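Local coordinates for protein prephenate dehydratase:Amino acid-binding ACT (Brucella abortus, PDB 6VH5) that probably converts prephenate to 3-phenylpyruvate, with loss of carbon dioxide and water, in phenylalanine biosynthesis, and binds phenylalanine through its ACT domain, at residues 72-77 with 194-199; 42-47 with 99-104; 107-112 with 164-169; 152-157 with 177-182. All blocks are in the same frame, centred on the assembly; numbering follows the deposited sequence.

From the N terminus, segment 42-47 comes first and 72-77 second. Segment 99-104 then closes contact 2, setting the end of helix 36-44 against an outer strand of the first five-stranded sheet. The chain next enters the second sheet at 107-112 and passes 152-157 before 164-169 closes contact 3 by pairing two strands; 177-182 closes contact 4, holding helix 150-160 to the chain that leads into the outer strand 180-183. Contact 1 closes last, when 194-199 returns to the first sheet beside 72-77. Contacts 1 and 2 therefore cross, as do contacts 3 and 4, and the latter pair lies wholly within the long excursion that contact 1 ends.

Contact 1: 72-77 with 194-199; sequences MIPIEN and TRFVVL
Glu76 and Arg195 run side by side, pointing the same way, and Arg195 NH1 meets Glu76 OE2 at 2.9 Å in a salt bridge. The oxygen lies near the guanidinium plane, whereas the nitrogen approaches from above the carboxylate; the two planes are 59° apart. The extended chain of Arg195, its CG anti to the backbone N (chi1 170°), carries the guanidinium past Ile75, whose CD1 covers one face, 3.7 Å from Arg195 NH1. On the sheet face bearing Pro74 and Phe196, Phe196 CE2 rests 3.6 Å from Pro74 CB, and Met72 SD makes an oblique Met-aromatic contact 4.7 Å from the Phe196 ring centroid. Asn77 ND2 donates to Thr194 OG1 over 3.0 Å, while Asn77 OD1 accepts from the backbone N of Leu79 and Gly81, fixing the amide's rotation. Further out, Glu100 and Asp264 also pair with Arg195, and Lys246, part of a phenylalanine pocket, pairs with Glu76. Arg195 O accepts from both Ile75 N (2.8 Å) and Glu76 N (3.3 Å): a classic beta bulge in an antiparallel pair, within a sheet consistent with the type 2 periplasmic-binding-protein fold, and beside Thr194, predicted to be essential for activity.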
loop_
_atom_site.group_PDB
_atom_site.type_symbol
_atom_site.label_atom_id
_atom_site.label_comp_id
_atom_site.label_asym_id
_atom_site.label_seq_id
_atom_site.Cartn_x
_atom_site.Cartn_y
_atom_site.Cartn_z
ATOM N N MET A 72 -9.681 -12.158 6.769
ATOM C CA MET A 72 -8.228 -12.307 6.790
ATOM C C MET A 72 -7.634 -11.309 5.800
ATOM O O MET A 72 -7.706 -11.518 4.583
ATOM C CB MET A 72 -7.829 -13.743 6.452
ATOM C CG MET A 72 -6.328 -14.004 6.469
ATOM S SD MET A 72 -5.554 -14.157 8.104
ATOM C CE MET A 72 -6.139 -15.768 8.622
ATOM N N ILE A 73 -7.019 -10.251 6.321
ATOM C CA ILE A 73 -6.611 -9.094 5.534
ATOM C C ILE A 73 -5.102 -8.914 5.642
ATOM O O ILE A 73 -4.571 -8.819 6.749
ATOM C CB ILE A 73 -7.321 -7.807 5.982
ATOM C CG1 ILE A 73 -8.845 -7.988 5.934
ATOM C CG2 ILE A 73 -6.819 -6.624 5.154
ATOM C CD1 ILE A 73 -9.379 -8.384 4.579
ATOM N N PRO A 74 -4.372 -8.868 4.528
ATOM C CA PRO A 74 -2.941 -8.552 4.590
ATOM C C PRO A 74 -2.714 -7.061 4.780
ATOM O O PRO A 74 -3.398 -6.229 4.177
ATOM C CB PRO A 74 -2.421 -9.020 3.223
ATOM C CG PRO A 74 -3.604 -8.904 2.319
ATOM C CD PRO A 74 -4.804 -9.242 3.167
ATOM N N ILE A 75 -1.756 -6.723 5.643
ATOM C CA ILE A 75 -1.431 -5.319 5.875
ATOM C C ILE A 75 0.049 -5.014 5.737
ATOM O O ILE A 75 0.413 -3.839 5.550
ATOM C CB ILE A 75 -1.954 -4.846 7.247
ATOM C CG1 ILE A 75 -1.282 -5.610 8.383
ATOM C CG2 ILE A 75 -3.485 -5.023 7.313
ATOM C CD1 ILE A 75 -1.449 -4.921 9.724
ATOM N N GLU A 76 0.938 -6.000 5.809
ATOM C CA GLU A 76 2.361 -5.780 5.591
ATOM C C GLU A 76 2.908 -6.888 4.704
ATOM O O GLU A 76 2.550 -8.057 4.870
ATOM C CB GLU A 76 3.145 -5.750 6.905
ATOM C CG GLU A 76 2.801 -4.586 7.797
ATOM C CD GLU A 76 3.352 -4.749 9.193
ATOM O OE1 GLU A 76 4.286 -5.553 9.365
ATOM O OE2 GLU A 76 2.815 -4.114 10.123
ATOM N N ASN A 77 3.747 -6.507 3.741
ATOM C CA ASN A 77 4.491 -7.461 2.925
ATOM C C ASN A 77 5.912 -6.965 2.713
ATOM O O ASN A 77 6.113 -5.811 2.326
ATOM C CB ASN A 77 3.833 -7.687 1.565
ATOM C CG ASN A 77 4.704 -8.526 0.658
ATOM O OD1 ASN A 77 5.402 -8.003 -0.217
ATOM N ND2 ASN A 77 4.695 -9.831 0.884
ATOM N N THR A 194 4.289 -11.933 4.495
ATOM C CA THR A 194 3.085 -11.114 4.566
ATOM C C THR A 194 2.500 -11.181 5.972
ATOM O O THR A 194 2.415 -12.264 6.566
ATOM C CB THR A 194 2.023 -11.552 3.542
ATOM O OG1 THR A 194 2.421 -11.144 2.229
ATOM C CG2 THR A 194 0.672 -10.893 3.867
ATOM N N ARG A 195 2.120 -10.029 6.508
ATOM C CA ARG A 195 1.466 -9.960 7.809
ATOM C C ARG A 195 -0.024 -9.731 7.609
ATOM O O ARG A 195 -0.434 -8.738 6.988
ATOM C CB ARG A 195 2.060 -8.862 8.681
ATOM C CG ARG A 195 1.244 -8.605 9.953
ATOM C CD ARG A 195 1.926 -7.561 10.860
ATOM N NE ARG A 195 1.270 -7.527 12.157
ATOM C CZ ARG A 195 0.908 -6.426 12.799
ATOM N NH1 ARG A 195 1.158 -5.230 12.285
ATOM N NH2 ARG A 195 0.298 -6.530 13.963
ATOM N N PHE A 196 -0.829 -10.627 8.154
ATOM C CA PHE A 196 -2.266 -10.441 8.141
ATOM C C PHE A 196 -2.752 -10.008 9.519
ATOM O O PHE A 196 -2.099 -10.256 10.537
ATOM C CB PHE A 196 -2.991 -11.728 7.732
ATOM C CG PHE A 196 -2.593 -12.264 6.396
ATOM C CD1 PHE A 196 -1.463 -13.059 6.258
ATOM C CD2 PHE A 196 -3.360 -11.996 5.276
ATOM C CE1 PHE A 196 -1.101 -13.568 5.029
ATOM C CE2 PHE A 196 -3.004 -12.501 4.038
ATOM C CZ PHE A 196 -1.873 -13.287 3.913
ATOM N N VAL A 197 -3.918 -9.362 9.534
ATOM C CA VAL A 197 -4.700 -9.145 10.746
ATOM C C VAL A 197 -6.055 -9.806 10.540
ATOM O O VAL A 197 -6.602 -9.790 9.434
ATOM C CB VAL A 197 -4.877 -7.653 11.093
ATOM C CG1 VAL A 197 -3.570 -7.069 11.634
ATOM C CG2 VAL A 197 -5.361 -6.893 9.871
ATOM N N VAL A 198 -6.572 -10.411 11.600
ATOM C CA VAL A 198 -7.876 -11.059 11.588
ATOM C C VAL A 198 -8.904 -10.063 12.112
ATOM O O VAL A 198 -8.769 -9.561 13.231
ATOM C CB VAL A 198 -7.846 -12.332 12.445
ATOM C CG1 VAL A 198 -9.125 -13.137 12.274
ATOM C CG2 VAL A 198 -6.611 -13.158 12.092
ATOM N N LEU A 199 -9.946 -9.797 11.323
ATOM C CA LEU A 199 -10.928 -8.776 11.659
ATOM C C LEU A 199 -12.250 -9.403 12.080
ATOM O O LEU A 199 -12.607 -10.501 11.644
ATOM C CB LEU A 199 -11.166 -7.813 10.491
ATOM C CG LEU A 199 -9.904 -7.101 9.996
ATOM C CD1 LEU A 199 -10.274 -6.030 8.994
ATOM C CD2 LEU A 199 -9.052 -6.536 11.125
#

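Contact 2: 42-47 with 99-104; sequences RNMFPD and GEYFLP
Met44 and Tyr101, which bury the most surface here, slide past each other in opposite directions, with Met44 SD 3.8 Å from Tyr101 CB. The thioether lies obliquely to the aromatic ring, 5.0 Å from the Tyr101 centroid and 59° off its normal, a Met-aromatic contact made beside the base of the ring. Because Met44 CG is anti to the backbone N (chi1 -169°) and the chain stays extended beyond it, the methyl is carried on to the strand backbone, where Met44 CE comes 3.4 Å from Glu100 O. Asn43, one residue earlier at the end of helix 36-44, engages the far end of the same tyrosine. Its side chain crosses that of Tyr101 at about a right angle, and Asn43 ND2 donates to Tyr101 OH over 3.1 Å, with the hydroxyl near the amide plane and an N-H...O angle of 153°. Leu103 CD1 touches the same amide nitrogen, Asn43 ND2, at 3.9 Å. Val198 of the neighbouring strand packs on Met44, and Phe196 on Leu103. The chemistry is thus divided along one ring: a soft sulfur contact at its base, with the methyl beyond it against the strand backbone, and at its hydroxyl a directional hydrogen bond from Asn43 that restrains the tyrosine relative to the helix end.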
loop_
_atom_site.group_PDB
_atom_site.type_symbol
_atom_site.label_atom_id
_atom_site.label_comp_id
_atom_site.label_asym_id
_atom_site.label_seq_id
_atom_site.Cartn_x
_atom_site.Cartn_y
_atom_site.Cartn_z
ATOM N N ARG A 42 -6.553 -21.099 6.022
ATOM C CA ARG A 42 -6.529 -22.530 6.301
ATOM C C ARG A 42 -5.497 -22.885 7.360
ATOM O O ARG A 42 -5.728 -23.799 8.161
ATOM C CB ARG A 42 -6.258 -23.316 5.015
ATOM C CG ARG A 42 -7.396 -23.305 4.008
ATOM C CD ARG A 42 -6.906 -23.843 2.679
ATOM N NE ARG A 42 -7.870 -23.642 1.606
ATOM C CZ ARG A 42 -8.630 -24.606 1.096
ATOM N NH1 ARG A 42 -8.519 -25.854 1.544
ATOM N NH2 ARG A 42 -9.483 -24.326 0.121
ATOM N N ASN A 43 -4.363 -22.179 7.386
ATOM C CA ASN A 43 -3.346 -22.486 8.385
ATOM C C ASN A 43 -3.810 -22.076 9.773
ATOM O O ASN A 43 -3.647 -22.831 10.741
ATOM C CB ASN A 43 -2.033 -21.774 8.060
ATOM C CG ASN A 43 -1.388 -22.281 6.787
ATOM O OD1 ASN A 43 -1.875 -23.228 6.152
ATOM N ND2 ASN A 43 -0.265 -21.672 6.422
ATOM N N MET A 44 -4.410 -20.894 9.887
ATOM C CA MET A 44 -4.748 -20.353 11.198
ATOM C C MET A 44 -6.104 -20.823 11.693
ATOM O O MET A 44 -6.264 -21.082 12.891
ATOM C CB MET A 44 -4.720 -18.826 11.158
ATOM C CG MET A 44 -4.804 -18.205 12.531
ATOM S SD MET A 44 -4.494 -16.433 12.500
ATOM C CE MET A 44 -4.630 -16.065 14.250
ATOM N N PHE A 45 -7.077 -20.947 10.787
ATOM C CA PHE A 45 -8.436 -21.378 11.110
ATOM C C PHE A 45 -8.769 -22.607 10.267
ATOM O O PHE A 45 -9.565 -22.533 9.321
ATOM C CB PHE A 45 -9.443 -20.248 10.882
ATOM C CG PHE A 45 -9.163 -19.018 11.703
ATOM C CD1 PHE A 45 -9.658 -18.902 12.997
ATOM C CD2 PHE A 45 -8.379 -17.989 11.195
ATOM C CE1 PHE A 45 -9.386 -17.774 13.769
ATOM C CE2 PHE A 45 -8.095 -16.853 11.961
ATOM C CZ PHE A 45 -8.602 -16.747 13.249
ATOM N N PRO A 46 -8.175 -23.759 10.594
ATOM C CA PRO A 46 -8.327 -24.936 9.724
ATOM C C PRO A 46 -9.759 -25.423 9.591
ATOM O O PRO A 46 -10.106 -26.015 8.562
ATOM C CB PRO A 46 -7.443 -25.991 10.408
ATOM C CG PRO A 46 -6.545 -25.222 11.318
ATOM C CD PRO A 46 -7.348 -24.055 11.774
ATOM N N ASP A 47 -10.604 -25.197 10.593
ATOM C CA ASP A 47 -11.972 -25.692 10.565
ATOM C C ASP A 47 -12.966 -24.684 10.004
ATOM O O ASP A 47 -14.173 -24.923 10.086
ATOM C CB ASP A 47 -12.411 -26.131 11.965
ATOM C CG ASP A 47 -11.581 -27.280 12.502
ATOM O OD1 ASP A 47 -11.157 -28.141 11.697
ATOM O OD2 ASP A 47 -11.374 -27.335 13.732
ATOM N N GLY A 99 -6.694 -11.000 15.979
ATOM C CA GLY A 99 -5.589 -11.882 15.693
ATOM C C GLY A 99 -4.690 -11.350 14.595
ATOM O O GLY A 99 -5.059 -10.427 13.857
ATOM N N GLU A 100 -3.498 -11.927 14.489
ATOM C CA GLU A 100 -2.561 -11.607 13.426
ATOM C C GLU A 100 -1.955 -12.908 12.923
ATOM O O GLU A 100 -2.060 -13.955 13.565
ATOM C CB GLU A 100 -1.461 -10.618 13.901
ATOM C CG GLU A 100 -0.468 -11.167 14.924
ATOM C CD GLU A 100 0.704 -10.206 15.233
ATOM O OE1 GLU A 100 0.766 -9.090 14.658
ATOM O OE2 GLU A 100 1.578 -10.579 16.055
ATOM N N TYR A 101 -1.351 -12.852 11.744
ATOM C CA TYR A 101 -0.737 -14.052 11.186
ATOM C C TYR A 101 0.398 -13.645 10.262
ATOM O O TYR A 101 0.253 -12.708 9.471
ATOM C CB TYR A 101 -1.747 -14.929 10.433
ATOM C CG TYR A 101 -1.155 -16.260 10.008
ATOM C CD1 TYR A 101 -0.983 -17.292 10.926
ATOM C CD2 TYR A 101 -0.741 -16.475 8.696
ATOM C CE1 TYR A 101 -0.427 -18.505 10.547
ATOM C CE2 TYR A 101 -0.175 -17.684 8.307
ATOM C CZ TYR A 101 -0.031 -18.692 9.237
ATOM O OH TYR A 101 0.524 -19.885 8.862
ATOM N N PHE A 102 1.517 -14.358 10.364
ATOM C CA PHE A 102 2.695 -14.115 9.536
ATOM C C PHE A 102 2.930 -15.326 8.650
ATOM O O PHE A 102 3.202 -16.425 9.147
ATOM C CB PHE A 102 3.926 -13.831 10.405
ATOM C CG PHE A 102 3.836 -12.539 11.167
ATOM C CD1 PHE A 102 3.104 -12.461 12.343
ATOM C CD2 PHE A 102 4.490 -11.404 10.709
ATOM C CE1 PHE A 102 3.015 -11.274 13.042
ATOM C CE2 PHE A 102 4.406 -10.211 11.403
ATOM C CZ PHE A 102 3.668 -10.145 12.571
ATOM N N LEU A 103 2.849 -15.122 7.340
ATOM C CA LEU A 103 2.988 -16.217 6.382
ATOM C C LEU A 103 4.204 -16.023 5.483
ATOM O O LEU A 103 4.283 -15.017 4.757
ATOM C CB LEU A 103 1.714 -16.361 5.547
ATOM C CG LEU A 103 1.790 -17.347 4.387
ATOM C CD1 LEU A 103 1.798 -18.761 4.917
ATOM C CD2 LEU A 103 0.563 -17.143 3.503
ATOM N N PRO A 104 5.175 -16.932 5.502
ATOM C CA PRO A 104 6.254 -16.884 4.498
ATOM C C PRO A 104 5.699 -17.127 3.098
ATOM O O PRO A 104 4.997 -18.111 2.856
ATOM C CB PRO A 104 7.199 -18.008 4.935
ATOM C CG PRO A 104 6.898 -18.202 6.403
ATOM C CD PRO A 104 5.419 -17.945 6.541
#

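Contact 3: 107-112 with 164-169; sequences FQLMVL and SMAALA
The Phe107 ring presents its edge to the peptide joining Leu168 and Ala169: Phe107 CD2 lies 3.9 Å from Leu168 C, and Ala169 N sits near the ring plane. Beyond the pair, Gln132 and Thr150 also touch the Phe107 side chain. The other flat side-chain group, the amide of Gln108, turns away from the partner strand, and its OE1 accepts from the backbone N of Asn185; closer in, Gln108 CG passes 3.6 Å from Ala169 O. Between the two strands the backbones are joined by four hydrogen bonds, two in each hydrogen-bonded pair. Gln108 and Ala169 make one such pair, with Gln108 N 2.9 Å from Ala169 O, and Met110 and Ala167 the next, with Met110 N 2.8 Å from Ala167 O. Leu109 and Leu168 form the non-hydrogen-bonded pair between them. Met110 CG stands between the backbone N and the carbonyl carbon (chi1 48°), and a bend at chi3 brings the thioether end over the partner strand, where Met110 CE meets Ala169 CB at 3.6 Å. On the other side of the sheet Leu109 CD1 approaches Ala166 CB at 3.7 Å, and Val111 CG1 meets that same methyl, Ala166 CB, at 3.6 Å. Helix 150-160 covers the side of Met110, Ala167 and Ala169, touching them through Ala154, Val157 and Thr150. These are inner strands of a mixed five-stranded sheet, antiparallel here and parallel between 165-169 and 122-125, consistent with the second lobe of a type 2 periplasmic-binding-protein fold.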
loop_
_atom_site.group_PDB
_atom_site.type_symbol
_atom_site.label_atom_id
_atom_site.label_comp_id
_atom_site.label_asym_id
_atom_site.label_seq_id
_atom_site.Cartn_x
_atom_site.Cartn_y
_atom_site.Cartn_z
ATOM N N PHE A 107 6.746 -19.202 -4.062
ATOM C CA PHE A 107 6.195 -19.487 -5.379
ATOM C C PHE A 107 6.622 -20.865 -5.851
ATOM O O PHE A 107 7.792 -21.243 -5.724
ATOM C CB PHE A 107 6.654 -18.462 -6.413
ATOM C CG PHE A 107 5.899 -17.190 -6.372
ATOM C CD1 PHE A 107 6.429 -16.082 -5.750
ATOM C CD2 PHE A 107 4.640 -17.108 -6.948
ATOM C CE1 PHE A 107 5.722 -14.907 -5.705
ATOM C CE2 PHE A 107 3.927 -15.934 -6.909
ATOM C CZ PHE A 107 4.465 -14.830 -6.279
ATOM N N GLN A 108 5.677 -21.591 -6.443
ATOM C CA GLN A 108 5.922 -22.920 -6.981
ATOM C C GLN A 108 5.685 -22.904 -8.483
ATOM O O GLN A 108 4.676 -22.366 -8.950
ATOM C CB GLN A 108 5.015 -23.956 -6.308
ATOM C CG GLN A 108 4.834 -23.744 -4.807
ATOM C CD GLN A 108 6.112 -23.979 -4.021
ATOM O OE1 GLN A 108 7.098 -24.498 -4.551
ATOM N NE2 GLN A 108 6.110 -23.576 -2.755
ATOM N N LEU A 109 6.617 -23.493 -9.232
ATOM C CA LEU A 109 6.467 -23.659 -10.674
ATOM C C LEU A 109 5.655 -24.926 -10.902
ATOM O O LEU A 109 6.104 -26.032 -10.585
ATOM C CB LEU A 109 7.835 -23.723 -11.357
ATOM C CG LEU A 109 7.916 -24.091 -12.845
ATOM C CD1 LEU A 109 7.301 -23.025 -13.747
ATOM C CD2 LEU A 109 9.380 -24.319 -13.224
ATOM N N MET A 110 4.448 -24.769 -11.424
ATOM C CA MET A 110 3.525 -25.882 -11.541
ATOM C C MET A 110 3.087 -26.042 -12.987
ATOM O O MET A 110 2.964 -25.065 -13.732
ATOM C CB MET A 110 2.299 -25.695 -10.636
ATOM C CG MET A 110 1.662 -24.342 -10.748
ATOM S SD MET A 110 0.396 -24.091 -9.487
ATOM C CE MET A 110 1.395 -23.925 -8.000
ATOM N N VAL A 111 2.833 -27.290 -13.365
ATOM C CA VAL A 111 2.494 -27.659 -14.733
ATOM C C VAL A 111 1.418 -28.737 -14.703
ATOM O O VAL A 111 1.067 -29.272 -13.650
ATOM C CB VAL A 111 3.726 -28.156 -15.521
ATOM C CG1 VAL A 111 4.737 -27.027 -15.711
ATOM C CG2 VAL A 111 4.365 -29.341 -14.804
ATOM N N LEU A 112 0.899 -29.061 -15.881
ATOM C CA LEU A 112 -0.081 -30.127 -15.963
ATOM C C LEU A 112 0.570 -31.458 -15.584
ATOM O O LEU A 112 1.786 -31.623 -15.725
ATOM C CB LEU A 112 -0.675 -30.209 -17.363
ATOM C CG LEU A 112 -1.498 -29.008 -17.828
ATOM C CD1 LEU A 112 -1.663 -29.064 -19.348
ATOM C CD2 LEU A 112 -2.858 -28.978 -17.129
ATOM N N SER A 164 2.265 -26.674 -22.780
ATOM C CA SER A 164 3.339 -25.693 -22.832
ATOM C C SER A 164 3.197 -24.594 -21.781
ATOM O O SER A 164 4.126 -23.802 -21.603
ATOM C CB SER A 164 3.402 -25.064 -24.226
ATOM O OG SER A 164 2.431 -24.040 -24.341
ATOM N N MET A 165 2.058 -24.494 -21.107
ATOM C CA MET A 165 1.802 -23.412 -20.157
ATOM C C MET A 165 2.107 -23.863 -18.735
ATOM O O MET A 165 1.543 -24.857 -18.259
ATOM C CB MET A 165 0.360 -22.923 -20.258
ATOM C CG MET A 165 0.112 -22.074 -21.490
ATOM S SD MET A 165 -1.630 -21.787 -21.812
ATOM C CE MET A 165 -1.543 -20.206 -22.652
ATOM N N ALA A 166 2.985 -23.121 -18.063
ATOM C CA ALA A 166 3.289 -23.312 -16.654
ATOM C C ALA A 166 2.778 -22.125 -15.833
ATOM O O ALA A 166 2.464 -21.056 -16.365
ATOM C CB ALA A 166 4.790 -23.490 -16.448
ATOM N N ALA A 167 2.671 -22.321 -14.526
ATOM C CA ALA A 167 2.232 -21.245 -13.642
ATOM C C ALA A 167 3.175 -21.106 -12.451
ATOM O O ALA A 167 3.796 -22.079 -12.015
ATOM C CB ALA A 167 0.793 -21.466 -13.135
ATOM N N LEU A 168 3.260 -19.882 -11.925
ATOM C CA LEU A 168 3.931 -19.581 -10.662
ATOM C C LEU A 168 2.851 -19.179 -9.669
ATOM O O LEU A 168 2.227 -18.124 -9.827
ATOM C CB LEU A 168 4.945 -18.455 -10.831
ATOM C CG LEU A 168 6.107 -18.670 -11.778
ATOM C CD1 LEU A 168 6.810 -17.355 -12.032
ATOM C CD2 LEU A 168 7.050 -19.674 -11.156
ATOM N N ALA A 169 2.655 -19.995 -8.639
ATOM C CA ALA A 169 1.507 -19.845 -7.758
ATOM C C ALA A 169 1.856 -20.414 -6.393
ATOM O O ALA A 169 2.842 -21.151 -6.250
ATOM C CB ALA A 169 0.272 -20.546 -8.347
#

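Contact 4: 152-157 with 177-182; sequences GAARLV and YGLDIL
Tyr177 lays one ring face against helix 150-160 at Arg155, whose CA lies 3.7 Å above the ring plane and over its centre. From there the two side chains travel side by side in the same direction. Arg155 CB is 3.4 Å from Tyr177 CZ, and Arg155 CG lies 3.6 Å from Tyr177 CE1, so it is the aliphatic stem of the arginine that follows the ring. A bend further along (chi3 50°) turns the guanidinium out of this alignment; its plane stands 68° from that of the ring. Ala154 CB comes to the Tyr177 ring obliquely. Leu179 makes the second half of the contact: Leu179 CD1 reaches Ala154 O at 3.6 Å, and Leu179 CD2 touches Val157 CG1 at 4.1 Å, the leucine and valine crossing at a slant. Met110 of strand 108-111 touches both Ala154 and Leu179, continuing this apolar layer down to the sheet. The polar ends of the first pair meet through a water that accepts from Arg155 NE at 3.1 Å and lies 2.7 Å from Tyr177 OH, at the edge of the guanidinium and in its plane. Arg155 NH2 has its own salt bridge to Glu32, which follows strand 26-30 of the other five-stranded sheet. Adhesion between helix and loop is therefore chiefly apolar, while the bridging water and the glutamate hold different nitrogens of the guanidinium and would together limit its rotation.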
loop_
_atom_site.group_PDB
_atom_site.type_symbol
_atom_site.label_atom_id
_atom_site.label_comp_id
_atom_site.label_asym_id
_atom_site.label_seq_id
_atom_site.Cartn_x
_atom_site.Cartn_y
_atom_site.Cartn_z
ATOM N N GLY A 152 -5.193 -17.500 -10.074
ATOM C CA GLY A 152 -5.883 -17.618 -11.343
ATOM C C GLY A 152 -5.022 -18.236 -12.427
ATOM O O GLY A 152 -5.521 -18.991 -13.263
ATOM N N ALA A 153 -3.720 -17.957 -12.405
ATOM C CA ALA A 153 -2.812 -18.554 -13.376
ATOM C C ALA A 153 -2.797 -20.069 -13.251
ATOM O O ALA A 153 -2.772 -20.781 -14.262
ATOM C CB ALA A 153 -1.405 -17.984 -13.195
ATOM N N ALA A 154 -2.829 -20.584 -12.019
ATOM C CA ALA A 154 -2.949 -22.028 -11.844
ATOM C C ALA A 154 -4.286 -22.536 -12.375
ATOM O O ALA A 154 -4.337 -23.562 -13.067
ATOM C CB ALA A 154 -2.773 -22.404 -10.376
ATOM N N ARG A 155 -5.377 -21.826 -12.072
ATOM C CA ARG A 155 -6.671 -22.181 -12.647
ATOM C C ARG A 155 -6.636 -22.149 -14.174
ATOM O O ARG A 155 -7.177 -23.046 -14.832
ATOM C CB ARG A 155 -7.754 -21.247 -12.107
ATOM C CG ARG A 155 -9.131 -21.507 -12.700
ATOM C CD ARG A 155 -10.231 -20.663 -12.058
ATOM N NE ARG A 155 -9.913 -19.240 -11.987
ATOM C CZ ARG A 155 -9.896 -18.415 -13.028
ATOM N NH1 ARG A 155 -10.146 -18.868 -14.246
ATOM N NH2 ARG A 155 -9.600 -17.136 -12.855
ATOM N N LEU A 156 -5.984 -21.136 -14.752
ATOM C CA LEU A 156 -5.922 -21.026 -16.207
ATOM C C LEU A 156 -5.189 -22.214 -16.820
ATOM O O LEU A 156 -5.588 -22.728 -17.870
ATOM C CB LEU A 156 -5.242 -19.716 -16.607
ATOM C CG LEU A 156 -5.071 -19.512 -18.116
ATOM C CD1 LEU A 156 -6.411 -19.153 -18.740
ATOM C CD2 LEU A 156 -4.006 -18.467 -18.445
ATOM N N VAL A 157 -4.101 -22.649 -16.187
ATOM C CA VAL A 157 -3.315 -23.758 -16.713
ATOM C C VAL A 157 -4.116 -25.054 -16.683
ATOM O O VAL A 157 -4.060 -25.855 -17.622
ATOM C CB VAL A 157 -1.988 -23.870 -15.932
ATOM C CG1 VAL A 157 -1.331 -25.228 -16.139
ATOM C CG2 VAL A 157 -1.033 -22.769 -16.371
ATOM N N TYR A 177 -5.958 -27.418 -7.925
ATOM C CA TYR A 177 -6.166 -27.598 -9.356
ATOM C C TYR A 177 -5.493 -28.851 -9.909
ATOM O O TYR A 177 -5.437 -29.021 -11.131
ATOM C CB TYR A 177 -5.700 -26.350 -10.111
ATOM C CG TYR A 177 -6.565 -25.161 -9.794
ATOM C CD1 TYR A 177 -7.834 -25.041 -10.349
ATOM C CD2 TYR A 177 -6.141 -24.181 -8.912
ATOM C CE1 TYR A 177 -8.654 -23.967 -10.047
ATOM C CE2 TYR A 177 -6.949 -23.100 -8.609
ATOM C CZ TYR A 177 -8.209 -23.003 -9.180
ATOM O OH TYR A 177 -9.024 -21.934 -8.891
ATOM N N GLY A 178 -5.013 -29.740 -9.044
ATOM C CA GLY A 178 -4.428 -30.996 -9.488
ATOM C C GLY A 178 -3.237 -30.820 -10.403
ATOM O O GLY A 178 -3.097 -31.561 -11.382
ATOM N N LEU A 179 -2.370 -29.854 -10.102
ATOM C CA LEU A 179 -1.202 -29.562 -10.919
ATOM C C LEU A 179 0.061 -30.139 -10.290
ATOM O O LEU A 179 0.167 -30.271 -9.068
ATOM C CB LEU A 179 -1.029 -28.053 -11.116
ATOM C CG LEU A 179 -2.116 -27.310 -11.906
ATOM C CD1 LEU A 179 -1.754 -25.828 -12.070
ATOM C CD2 LEU A 179 -2.394 -27.969 -13.256
ATOM N N ASP A 180 1.005 -30.512 -11.153
ATOM C CA ASP A 180 2.305 -31.000 -10.720
ATOM C C ASP A 180 3.222 -29.828 -10.417
ATOM O O ASP A 180 3.286 -28.866 -11.185
ATOM C CB ASP A 180 2.952 -31.857 -11.809
ATOM C CG ASP A 180 2.559 -33.311 -11.724
ATOM O OD1 ASP A 180 1.949 -33.695 -10.703
ATOM O OD2 ASP A 180 2.890 -34.069 -12.663
ATOM N N ILE A 181 3.950 -29.916 -9.307
ATOM C CA ILE A 181 4.961 -28.919 -8.971
ATOM C C ILE A 181 6.283 -29.407 -9.545
ATOM O O ILE A 181 6.869 -30.379 -9.059
ATOM C CB ILE A 181 5.058 -28.678 -7.462
ATOM C CG1 ILE A 181 3.780 -27.996 -6.977
ATOM C CG2 ILE A 181 6.291 -27.831 -7.137
ATOM C CD1 ILE A 181 3.795 -27.608 -5.534
ATOM N N LEU A 182 6.735 -28.741 -10.606
ATOM C CA LEU A 182 7.979 -29.121 -11.259
ATOM C C LEU A 182 9.186 -28.705 -10.424
ATOM O O LEU A 182 10.144 -29.472 -10.290
ATOM C CB LEU A 182 8.026 -28.482 -12.640
ATOM C CG LEU A 182 9.026 -28.948 -13.679
ATOM C CD1 LEU A 182 9.046 -30.468 -13.795
ATOM C CD2 LEU A 182 8.626 -28.300 -14.978
HETATM O O HOH W 1 -9.657 -19.358 -8.875
#